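Local coordinates for protein ATP-dependent helicase FUN30 (Saccharomyces cerevisiae S288c, PDB 5GN1) that uses ATP hydrolysis to remodel nucleosomes and promotes end resection at DNA double-strand breaks, the crystallised piece being the C-terminal part of its ATPase domain, at residues A110-L115 and I278-F283; G185-L190 and D216-V221. All coordinates share one frame; numbering follows the deposited sequence.

Interaction 1: residues A110-L115 and I278-F283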
loop_
_atom_site.group_PDB
_atom_site.type_symbol
_atom_site.label_atom_id
_atom_site.label_comp_id
_atom_site.label_asym_id
_atom_site.label_seq_id
_atom_site.Cartn_x
_atom_site.Cartn_y
_atom_site.Cartn_z
ATOM N N ALA A 110 3.639 -7.150 -2.231
ATOM C CA ALA A 110 3.944 -7.494 -3.617
ATOM C C ALA A 110 2.678 -7.538 -4.476
ATOM O O ALA A 110 2.729 -7.218 -5.666
ATOM C CB ALA A 110 4.695 -8.836 -3.672
ATOM N N SER A 111 1.540 -7.908 -3.890
ATOM C CA SER A 111 0.264 -7.827 -4.597
ATOM C C SER A 111 -0.155 -6.388 -4.913
ATOM O O SER A 111 -1.062 -6.190 -5.729
ATOM C CB SER A 111 -0.840 -8.480 -3.763
ATOM O OG SER A 111 -0.475 -9.780 -3.321
ATOM N N LEU A 112 0.451 -5.388 -4.263
ATOM C CA LEU A 112 0.067 -3.983 -4.403
ATOM C C LEU A 112 0.955 -3.209 -5.366
ATOM O O LEU A 112 0.448 -2.567 -6.293
ATOM C CB LEU A 112 0.084 -3.292 -3.030
ATOM C CG LEU A 112 -0.877 -3.923 -2.041
ATOM C CD1 LEU A 112 -0.796 -3.264 -0.652
ATOM C CD2 LEU A 112 -2.292 -3.883 -2.619
ATOM N N HIS A 113 2.275 -3.218 -5.143
ATOM C CA HIS A 113 3.156 -2.347 -5.906
ATOM C C HIS A 113 4.630 -2.712 -5.751
ATOM O O HIS A 113 5.118 -2.871 -4.623
ATOM C CB HIS A 113 2.946 -0.888 -5.483
ATOM C CG HIS A 113 3.256 0.082 -6.570
ATOM N ND1 HIS A 113 4.531 0.261 -7.056
ATOM C CD2 HIS A 113 2.455 0.904 -7.288
ATOM C CE1 HIS A 113 4.505 1.154 -8.030
ATOM N NE2 HIS A 113 3.256 1.551 -8.196
ATOM N N PRO A 114 5.361 -2.859 -6.863
ATOM C CA PRO A 114 6.810 -3.129 -6.775
ATOM C C PRO A 114 7.584 -2.107 -5.979
ATOM O O PRO A 114 8.602 -2.458 -5.366
ATOM C CB PRO A 114 7.258 -3.116 -8.242
ATOM C CG PRO A 114 6.039 -3.548 -9.011
ATOM C CD PRO A 114 4.844 -3.008 -8.236
ATOM N N LEU A 115 7.164 -0.840 -5.987
ATOM C CA LEU A 115 7.971 0.170 -5.313
ATOM C C LEU A 115 7.847 0.110 -3.804
ATOM O O LEU A 115 8.407 0.970 -3.128
ATOM C CB LEU A 115 7.601 1.578 -5.799
ATOM C CG LEU A 115 7.844 1.838 -7.294
ATOM C CD1 LEU A 115 7.560 3.311 -7.640
ATOM C CD2 LEU A 115 9.255 1.419 -7.712
ATOM N N ILE A 278 -11.547 0.537 -2.589
ATOM C CA ILE A 278 -10.756 -0.075 -1.526
ATOM C C ILE A 278 -9.506 -0.596 -2.218
ATOM O O ILE A 278 -9.562 -1.597 -2.940
ATOM C CB ILE A 278 -11.524 -1.196 -0.820
ATOM C CG1 ILE A 278 -12.870 -0.691 -0.310
ATOM C CG2 ILE A 278 -10.713 -1.760 0.349
ATOM C CD1 ILE A 278 -12.741 0.324 0.772
ATOM N N PHE A 279 -8.384 0.120 -2.065
ATOM C CA PHE A 279 -7.202 -0.269 -2.826
ATOM C C PHE A 279 -6.660 -1.602 -2.333
ATOM O O PHE A 279 -6.129 -2.391 -3.126
ATOM C CB PHE A 279 -6.138 0.818 -2.748
ATOM C CG PHE A 279 -5.025 0.659 -3.750
ATOM C CD1 PHE A 279 -5.157 1.159 -5.042
ATOM C CD2 PHE A 279 -3.838 0.025 -3.399
ATOM C CE1 PHE A 279 -4.133 1.013 -5.970
ATOM C CE2 PHE A 279 -2.800 -0.108 -4.317
ATOM C CZ PHE A 279 -2.950 0.389 -5.603
ATOM N N ASP A 280 -6.827 -1.888 -1.047
ATOM C CA ASP A 280 -6.365 -3.142 -0.468
ATOM C C ASP A 280 -7.270 -3.441 0.712
ATOM O O ASP A 280 -7.552 -2.551 1.521
ATOM C CB ASP A 280 -4.887 -3.054 -0.044
ATOM C CG ASP A 280 -4.584 -1.796 0.773
ATOM O OD1 ASP A 280 -4.802 -1.826 2.006
ATOM O OD2 ASP A 280 -4.149 -0.775 0.172
ATOM N N GLN A 281 -7.763 -4.667 0.785
ATOM C CA GLN A 281 -8.810 -4.899 1.759
ATOM C C GLN A 281 -8.223 -5.153 3.142
ATOM O O GLN A 281 -7.049 -5.484 3.304
ATOM C CB GLN A 281 -9.695 -6.066 1.327
ATOM C CG GLN A 281 -8.994 -7.398 1.333
ATOM C CD GLN A 281 -9.770 -8.459 0.572
ATOM O OE1 GLN A 281 -9.189 -9.218 -0.216
ATOM N NE2 GLN A 281 -11.085 -8.511 0.791
ATOM N N SER A 282 -9.061 -4.957 4.146
ATOM C CA SER A 282 -8.736 -5.294 5.515
ATOM C C SER A 282 -9.163 -6.726 5.818
ATOM O O SER A 282 -10.123 -7.246 5.238
ATOM C CB SER A 282 -9.430 -4.328 6.478
ATOM O OG SER A 282 -9.240 -4.726 7.823
ATOM N N PHE A 283 -8.431 -7.369 6.735
ATOM C CA PHE A 283 -8.844 -8.695 7.188
ATOM C C PHE A 283 -10.093 -8.633 8.054
ATOM O O PHE A 283 -10.753 -9.660 8.229
ATOM C CB PHE A 283 -7.712 -9.388 7.952
ATOM C CG PHE A 283 -7.986 -10.847 8.259
ATOM C CD1 PHE A 283 -7.811 -11.820 7.283
ATOM C CD2 PHE A 283 -8.402 -11.243 9.526
ATOM C CE1 PHE A 283 -8.059 -13.168 7.560
ATOM C CE2 PHE A 283 -8.648 -12.583 9.811
ATOM C CZ PHE A 283 -8.475 -13.544 8.825
#

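Interaction 2: residues G185-L190 and D216-V221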
loop_
_atom_site.group_PDB
_atom_site.type_symbol
_atom_site.label_atom_id
_atom_site.label_comp_id
_atom_site.label_asym_id
_atom_site.label_seq_id
_atom_site.Cartn_x
_atom_site.Cartn_y
_atom_site.Cartn_z
ATOM N N GLY A 185 -0.103 -3.834 -11.495
ATOM C CA GLY A 185 -1.402 -4.292 -11.967
ATOM C C GLY A 185 -2.562 -3.608 -11.267
ATOM O O GLY A 185 -3.631 -3.417 -11.855
ATOM N N LYS A 186 -2.381 -3.230 -10.003
ATOM C CA LYS A 186 -3.458 -2.507 -9.342
ATOM C C LYS A 186 -3.579 -1.082 -9.861
ATOM O O LYS A 186 -4.677 -0.511 -9.833
ATOM C CB LYS A 186 -3.268 -2.507 -7.828
ATOM C CG LYS A 186 -3.609 -3.818 -7.186
ATOM C CD LYS A 186 -4.383 -3.608 -5.902
ATOM C CE LYS A 186 -4.689 -4.948 -5.299
ATOM N NZ LYS A 186 -5.261 -4.885 -3.933
ATOM N N ILE A 187 -2.481 -0.487 -10.332
ATOM C CA ILE A 187 -2.579 0.859 -10.896
ATOM C C ILE A 187 -3.250 0.802 -12.258
ATOM O O ILE A 187 -4.076 1.658 -12.591
ATOM C CB ILE A 187 -1.196 1.536 -10.961
ATOM C CG1 ILE A 187 -0.573 1.608 -9.559
ATOM C CG2 ILE A 187 -1.304 2.944 -11.575
ATOM C CD1 ILE A 187 -1.429 2.305 -8.496
ATOM N N ASP A 188 -2.920 -0.217 -13.063
ATOM C CA ASP A 188 -3.627 -0.439 -14.323
ATOM C C ASP A 188 -5.133 -0.495 -14.098
ATOM O O ASP A 188 -5.908 0.186 -14.785
ATOM C CB ASP A 188 -3.143 -1.735 -14.986
ATOM C CG ASP A 188 -1.741 -1.607 -15.578
ATOM O OD1 ASP A 188 -1.332 -0.478 -15.931
ATOM O OD2 ASP A 188 -1.055 -2.646 -15.706
ATOM N N ALA A 189 -5.562 -1.299 -13.123
ATOM C CA ALA A 189 -6.983 -1.382 -12.811
ATOM C C ALA A 189 -7.523 -0.048 -12.306
ATOM O O ALA A 189 -8.624 0.365 -12.684
ATOM C CB ALA A 189 -7.226 -2.487 -11.783
ATOM N N LEU A 190 -6.768 0.638 -11.441
ATOM C CA LEU A 190 -7.252 1.889 -10.855
ATOM C C LEU A 190 -7.462 2.957 -11.923
ATOM O O LEU A 190 -8.416 3.738 -11.861
ATOM C CB LEU A 190 -6.254 2.381 -9.802
ATOM C CG LEU A 190 -6.564 3.744 -9.187
ATOM C CD1 LEU A 190 -7.780 3.641 -8.269
ATOM C CD2 LEU A 190 -5.344 4.266 -8.411
ATOM N N ASP A 216 1.400 7.353 -0.399
ATOM C CA ASP A 216 2.511 8.119 -0.963
ATOM C C ASP A 216 2.698 7.812 -2.443
ATOM O O ASP A 216 2.920 8.720 -3.258
ATOM C CB ASP A 216 3.807 7.815 -0.190
ATOM C CG ASP A 216 3.715 8.153 1.306
ATOM O OD1 ASP A 216 2.851 8.967 1.702
ATOM O OD2 ASP A 216 4.533 7.619 2.095
ATOM N N ILE A 217 2.635 6.536 -2.815
ATOM C CA ILE A 217 2.818 6.193 -4.222
ATOM C C ILE A 217 1.675 6.750 -5.051
ATOM O O ILE A 217 1.878 7.241 -6.171
ATOM C CB ILE A 217 2.936 4.671 -4.403
ATOM C CG1 ILE A 217 4.205 4.149 -3.732
ATOM C CG2 ILE A 217 2.951 4.332 -5.880
ATOM C CD1 ILE A 217 4.239 2.615 -3.613
ATOM N N LEU A 218 0.453 6.655 -4.525
ATOM C CA LEU A 218 -0.717 7.113 -5.270
ATOM C C LEU A 218 -0.647 8.599 -5.560
ATOM O O LEU A 218 -1.196 9.052 -6.569
ATOM C CB LEU A 218 -2.001 6.786 -4.500
ATOM C CG LEU A 218 -2.486 5.343 -4.518
ATOM C CD1 LEU A 218 -3.737 5.177 -3.656
ATOM C CD2 LEU A 218 -2.759 4.895 -5.950
ATOM N N GLU A 219 0.022 9.376 -4.704
ATOM C CA GLU A 219 0.122 10.806 -4.971
ATOM C C GLU A 219 0.836 11.061 -6.299
ATOM O O GLU A 219 0.419 11.920 -7.083
ATOM C CB GLU A 219 0.823 11.510 -3.808
ATOM C CG GLU A 219 -0.002 11.525 -2.512
ATOM C CD GLU A 219 0.590 12.485 -1.478
ATOM O OE1 GLU A 219 1.474 13.269 -1.854
ATOM O OE2 GLU A 219 0.187 12.463 -0.298
ATOM N N MET A 220 1.886 10.284 -6.596
ATOM C CA MET A 220 2.567 10.452 -7.879
ATOM C C MET A 220 1.733 9.909 -9.028
ATOM O O MET A 220 1.710 10.505 -10.112
ATOM C CB MET A 220 3.938 9.780 -7.852
ATOM C CG MET A 220 4.887 10.396 -6.849
ATOM S SD MET A 220 6.590 9.990 -7.286
ATOM C CE MET A 220 6.774 10.954 -8.787
ATOM N N VAL A 221 1.048 8.782 -8.809
ATOM C CA VAL A 221 0.140 8.228 -9.818
ATOM C C VAL A 221 -0.914 9.258 -10.215
ATOM O O VAL A 221 -1.151 9.509 -11.405
ATOM C CB VAL A 221 -0.513 6.933 -9.291
ATOM C CG1 VAL A 221 -1.635 6.445 -10.225
ATOM C CG2 VAL A 221 0.525 5.827 -9.085
#

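Interaction 1: residues A110-L115 and I278-F283
Phe-279 is the first residue past the strand ending at Ile-278 to meet Leu-112. Its ring is swung out with CG anti to the backbone N (chi1 -166°), which carries CE2 to within 4.2 Å of Leu-112 CD2; the methyl approaches the ring obliquely. The same methyl, Leu-112 CD2, lies 4.1 Å from Phe-279 O. At Asp-280 the side chain crosses that of Leu-112 at about a right angle, and its methylene does the touching: CB stands 3.7 Å from Leu-112 CD2 and 4.1 Å from Leu-112 CD1, so it faces both methyls of the fork. The Asp-280 carboxylate turns to partners outside the contact: OD2 is hydrogen-bonded to Ser-209 OG and OD1 to Leu-210 N. With chi1 at 48°, CG sits between backbone N and carbonyl carbon, and OD2 lies at the Phe-279 ring edge, in plane. The contact thus joins the loop after helix 100-110 to the carboxyl end of a strand in the parallel sheet of this RecA-like lobe. No hydrogen bond crosses it; buried apolar packing joins the two loops, while polar bonds to neighbouring residues fix the buried carboxylate.

Interaction 2: residues G185-L190 and D216-V221
Leu-218 and Ile-187 meet through single methyl groups, and the shape of the contact follows from where those methyls sit. Leu-218 CD2 is the bump: it lies 3.6 Å from Leu-190 CD2 and 3.9 Å from Ile-187 CD1. Leu-190 CD2 and Ile-187 CD1 are themselves 4.4 Å apart. The lines to them from Leu-218 CD2 open by about 71°, so it sits in the hollow between them instead of against either one alone. Leu-190 forms its side of the hollow with CG anti to the backbone N (chi1 175°), while Ile-187 supplies the other with the end of its longer branch.

The hollow is one turn long, since Ile-187 and Leu-190 are three residues apart, as are Leu-218 and Val-221 on the partner helix. These helices, 185-200 and 212-224, lie on the same face of the parallel sheet, for Leu-190 and Leu-218 both rest on Ile-207 of strand 205-209. Helix 212-224 belongs to the beta-alpha-beta connection from that strand to strand 229-232, a basic element of the RecA-like fold.

One turn further along, Val-221 meets Ile-187 tip to tip, each of its two methyls set against a different branch of the isoleucine. Val-221 CG1 meets Ile-187 CG2 at 3.8 Å, and Val-221 CG2 lies 4.1 Å from Ile-187 CD1. The backbones stay well apart: the axes of the two short segments approach to 12.2 Å and cross at -49°, and the gap is bridged by branched aliphatic ends. On helix 212-224, Asp-216 and Glu-219 form salt bridges with Arg-231 on strand 229-232. Ile-187 also packs on Phe-279, in the loop after strand 275-278.

The centres of the two interactions are about 10 Å apart, and Lys-186 ties them together: its NZ is 2.8 Å from Phe-279 O, a probable hydrogen bond, and 3.4 Å from Leu-112 CD2. His-113 adds a second bridge by packing on Ile-217. Along the chain the order is 110-115, 185-190, 216-221 and 278-283, so both segments of interaction 2 fall between those of interaction 1. Interaction 2 joins two helices on one face of the parallel sheet, whereas interaction 1 brings the loop after helix 100-110 against the end of strand 275-278. Interaction 1 thus ties the preceding helical part to the RecA-like lobe, while interaction 2 packs that lobe internally.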